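Local coordinates for amidohydrolase 3 domain-containing protein (Pyrococcus horikoshii, PDB 3IGH), which is an uncharacterized member of the amidohydrolase family that probably hydrolyses carbon-nitrogen bonds other than peptide bonds, in a metal-dependent manner, at residues Val327-Gly332 and Lys352-Arg357. Sequence-based numbering, arbitrary orientation. Where two conformers were deposited one is given.
Sequences VFETTG and KNLKVR
F328 and V356 make the buried half of this apolar contact, with CG1 of V356 3.8 Å from CD2 of F328 and the two side chains crossing at roughly a right angle. With CG anti to the carbonyl carbon (chi1 -68°), the F328 ring extends toward the strands, and the V356 methyl approaches it obliquely. I337 touches both side chains, while V311 and I313 of strand 310-315 also pack on F328. Nearer the surface, CD2 of L354 lies 3.9 Å from CB of E329 and meets the aliphatic base of that side chain, not its carboxylate. With CG of E329 anti to the backbone N (chi1 -176°) and the chain extended beyond it, the acid leads away from L354 and forms a salt bridge through OE2 with R350, one turn earlier on helix 345-354.

Both helices finish in Schellman motifs, with G332 and K355 at positive phi. Beyond the second, V356 leads into strand 357-360, whose R357 pairs through its backbone with G335 and I337. Such packing of neighbouring outer helices over parallel strands is characteristic of the TIM-barrel fold of amidohydrolases.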
ATOM      1  N   VAL A 327     -10.603 -21.245  17.329  1.00 33.48           N
ATOM      2  CA  VAL A 327      -9.615 -20.801  16.342  1.00 30.68           C
ATOM      3  C   VAL A 327      -8.706 -19.726  16.940  1.00 31.40           C
ATOM      4  O   VAL A 327      -7.475 -19.830  16.866  1.00 29.40           O
ATOM      5  CB  VAL A 327     -10.296 -20.313  15.029  1.00 28.60           C
ATOM      6  CG1 VAL A 327      -9.274 -19.783  14.033  1.00 25.17           C
ATOM      7  CG2 VAL A 327     -11.069 -21.457  14.394  1.00 26.51           C
ATOM      8  N   PHE A 328      -9.312 -18.721  17.573  1.00 26.72           N
ATOM      9  CA  PHE A 328      -8.554 -17.639  18.191  1.00 31.76           C
ATOM     10  C   PHE A 328      -7.715 -18.084  19.409  1.00 30.94           C
ATOM     11  O   PHE A 328      -6.604 -17.577  19.629  1.00 34.18           O
ATOM     12  CB  PHE A 328      -9.471 -16.434  18.505  1.00 26.02           C
ATOM     13  CG  PHE A 328      -9.986 -15.720  17.256  1.00 25.86           C
ATOM     14  CD1 PHE A 328      -9.202 -15.634  16.109  1.00 28.44           C
ATOM     15  CD2 PHE A 328     -11.245 -15.122  17.246  1.00 31.45           C
ATOM     16  CE1 PHE A 328      -9.662 -14.973  14.965  1.00 31.25           C
ATOM     17  CE2 PHE A 328     -11.718 -14.463  16.108  1.00 29.34           C
ATOM     18  CZ  PHE A 328     -10.933 -14.384  14.971  1.00 29.16           C
ATOM     19  N   GLU A 329      -8.219 -19.060  20.159  1.00 34.53           N
ATOM     20  CA  GLU A 329      -7.472 -19.589  21.291  1.00 35.52           C
ATOM     21  C   GLU A 329      -6.217 -20.323  20.824  1.00 36.36           C
ATOM     22  O   GLU A 329      -5.124 -20.044  21.323  1.00 30.96           O
ATOM     23  CB  GLU A 329      -8.335 -20.516  22.145  1.00 36.75           C
ATOM     24  CG  GLU A 329      -7.622 -21.005  23.399  1.00 36.82           C
ATOM     25  CD  GLU A 329      -8.144 -22.344  23.904  1.00 61.71           C
ATOM     26  OE1 GLU A 329      -7.553 -22.868  24.868  1.00 54.73           O
ATOM     27  OE2 GLU A 329      -9.136 -22.875  23.350  1.00 53.05           O
ATOM     28  N   THR A 330      -6.370 -21.206  19.835  1.00 32.53           N
ATOM     29  CA  THR A 330      -5.291 -22.052  19.312  0.50 36.32           C
ATOM     30  C   THR A 330      -4.173 -21.240  18.639  1.00 39.19           C
ATOM     31  O   THR A 330      -2.988 -21.567  18.736  1.00 36.48           O
ATOM     32  CB  THR A 330      -5.876 -23.092  18.312  0.50 38.23           C
ATOM     33  OG1 THR A 330      -6.863 -23.895  18.975  0.50 35.66           O
ATOM     34  CG2 THR A 330      -4.809 -24.000  17.747  0.50 37.44           C
ATOM     35  N   THR A 331      -4.568 -20.184  17.931  1.00 31.01           N
ATOM     36  CA  THR A 331      -3.603 -19.371  17.206  1.00 32.61           C
ATOM     37  C   THR A 331      -2.987 -18.314  18.117  1.00 34.86           C
ATOM     38  O   THR A 331      -1.991 -17.683  17.761  1.00 35.04           O
ATOM     39  CB  THR A 331      -4.235 -18.708  15.968  1.00 30.48           C
ATOM     40  OG1 THR A 331      -5.395 -17.953  16.360  1.00 32.54           O
ATOM     41  CG2 THR A 331      -4.626 -19.763  14.952  1.00 32.46           C
ATOM     42  N   GLY A 332      -3.586 -18.140  19.296  1.00 33.12           N
ATOM     43  CA  GLY A 332      -3.201 -17.098  20.237  1.00 32.76           C
ATOM     44  C   GLY A 332      -3.406 -15.691  19.708  1.00 38.02           C
ATOM     45  O   GLY A 332      -2.722 -14.771  20.130  1.00 29.77           O
ATOM     46  N   LYS A 352     -14.179 -12.400  26.947  1.00 40.80           N
ATOM     47  CA  LYS A 352     -13.356 -11.511  27.770  1.00 38.44           C
ATOM     48  C   LYS A 352     -11.902 -11.977  27.839  1.00 41.20           C
ATOM     49  O   LYS A 352     -10.981 -11.189  27.603  1.00 39.31           O
ATOM     50  CB  LYS A 352     -13.939 -11.395  29.184  1.00 39.36           C
ATOM     51  CG  LYS A 352     -13.213 -10.394  30.074  1.00 44.89           C
ATOM     52  CD  LYS A 352     -13.852 -10.308  31.445  1.00 57.50           C
ATOM     53  CE  LYS A 352     -13.253  -9.171  32.253  1.00 79.31           C
ATOM     54  NZ  LYS A 352     -14.011  -8.944  33.517  1.00 93.85           N
ATOM     55  N   ASN A 353     -11.713 -13.260  28.142  1.00 37.34           N
ATOM     56  CA  ASN A 353     -10.380 -13.831  28.320  1.00 39.46           C
ATOM     57  C   ASN A 353      -9.526 -13.847  27.059  1.00 38.53           C
ATOM     58  O   ASN A 353      -8.316 -13.639  27.130  1.00 39.74           O
ATOM     59  CB  ASN A 353     -10.480 -15.232  28.924  1.00 40.00           C
ATOM     60  CG  ASN A 353     -10.945 -15.208  30.381  1.00 53.29           C
ATOM     61  OD1 ASN A 353     -10.804 -14.198  31.078  1.00 58.67           O
ATOM     62  ND2 ASN A 353     -11.511 -16.320  30.841  1.00 50.09           N
ATOM     63  N   LEU A 354     -10.157 -14.072  25.907  1.00 37.93           N
ATOM     64  CA  LEU A 354      -9.436 -14.112  24.630  1.00 30.87           C
ATOM     65  C   LEU A 354      -9.226 -12.735  24.021  1.00 33.07           C
ATOM     66  O   LEU A 354      -8.526 -12.600  23.016  1.00 35.10           O
ATOM     67  CB  LEU A 354     -10.143 -15.038  23.627  1.00 32.79           C
ATOM     68  CG  LEU A 354     -10.190 -16.525  23.996  1.00 40.04           C
ATOM     69  CD1 LEU A 354     -11.076 -17.305  23.040  1.00 33.20           C
ATOM     70  CD2 LEU A 354      -8.799 -17.127  24.031  1.00 43.32           C
ATOM     71  N   LYS A 355      -9.856 -11.722  24.617  1.00 33.20           N
ATOM     72  CA  LYS A 355      -9.689 -10.326  24.211  1.00 33.85           C
ATOM     73  C   LYS A 355     -10.136 -10.069  22.764  1.00 33.25           C
ATOM     74  O   LYS A 355      -9.572  -9.217  22.080  1.00 34.25           O
ATOM     75  CB  LYS A 355      -8.235  -9.860  24.425  1.00 36.95           C
ATOM     76  CG  LYS A 355      -7.782  -9.820  25.882  1.00 43.75           C
ATOM     77  CD  LYS A 355      -6.332  -9.359  25.968  1.00 49.98           C
ATOM     78  CE  LYS A 355      -6.031  -8.694  27.307  1.00 82.86           C
ATOM     79  NZ  LYS A 355      -5.900  -9.675  28.417  1.00 80.99           N
ATOM     80  N   VAL A 356     -11.155 -10.795  22.307  1.00 32.57           N
ATOM     81  CA  VAL A 356     -11.611 -10.652  20.923  1.00 35.68           C
ATOM     82  C   VAL A 356     -12.364  -9.330  20.730  1.00 31.71           C
ATOM     83  O   VAL A 356     -12.884  -8.750  21.695  1.00 32.88           O
ATOM     84  CB  VAL A 356     -12.462 -11.859  20.427  1.00 36.39           C
ATOM     85  CG1 VAL A 356     -11.643 -13.152  20.449  1.00 31.51           C
ATOM     86  CG2 VAL A 356     -13.741 -12.012  21.238  1.00 39.62           C
ATOM     87  N   ARG A 357     -12.363  -8.851  19.490  1.00 29.54           N
ATOM     88  CA  ARG A 357     -13.131  -7.677  19.080  1.00 30.79           C
ATOM     89  C   ARG A 357     -14.450  -8.144  18.472  1.00 32.85           C
ATOM     90  O   ARG A 357     -14.502  -9.198  17.859  1.00 32.06           O
ATOM     91  CB  ARG A 357     -12.331  -6.861  18.058  1.00 26.97           C
ATOM     92  CG  ARG A 357     -11.212  -6.057  18.694  1.00 31.20           C
ATOM     93  CD  ARG A 357     -10.103  -5.735  17.702  1.00 31.22           C
ATOM     94  NE  ARG A 357      -9.291  -6.891  17.327  1.00 29.28           N
ATOM     95  CZ  ARG A 357      -9.087  -7.291  16.070  1.00 29.00           C
ATOM     96  NH1 ARG A 357      -9.643  -6.632  15.066  1.00 25.28           N
ATOM     97  NH2 ARG A 357      -8.310  -8.335  15.811  1.00 26.23           N
TER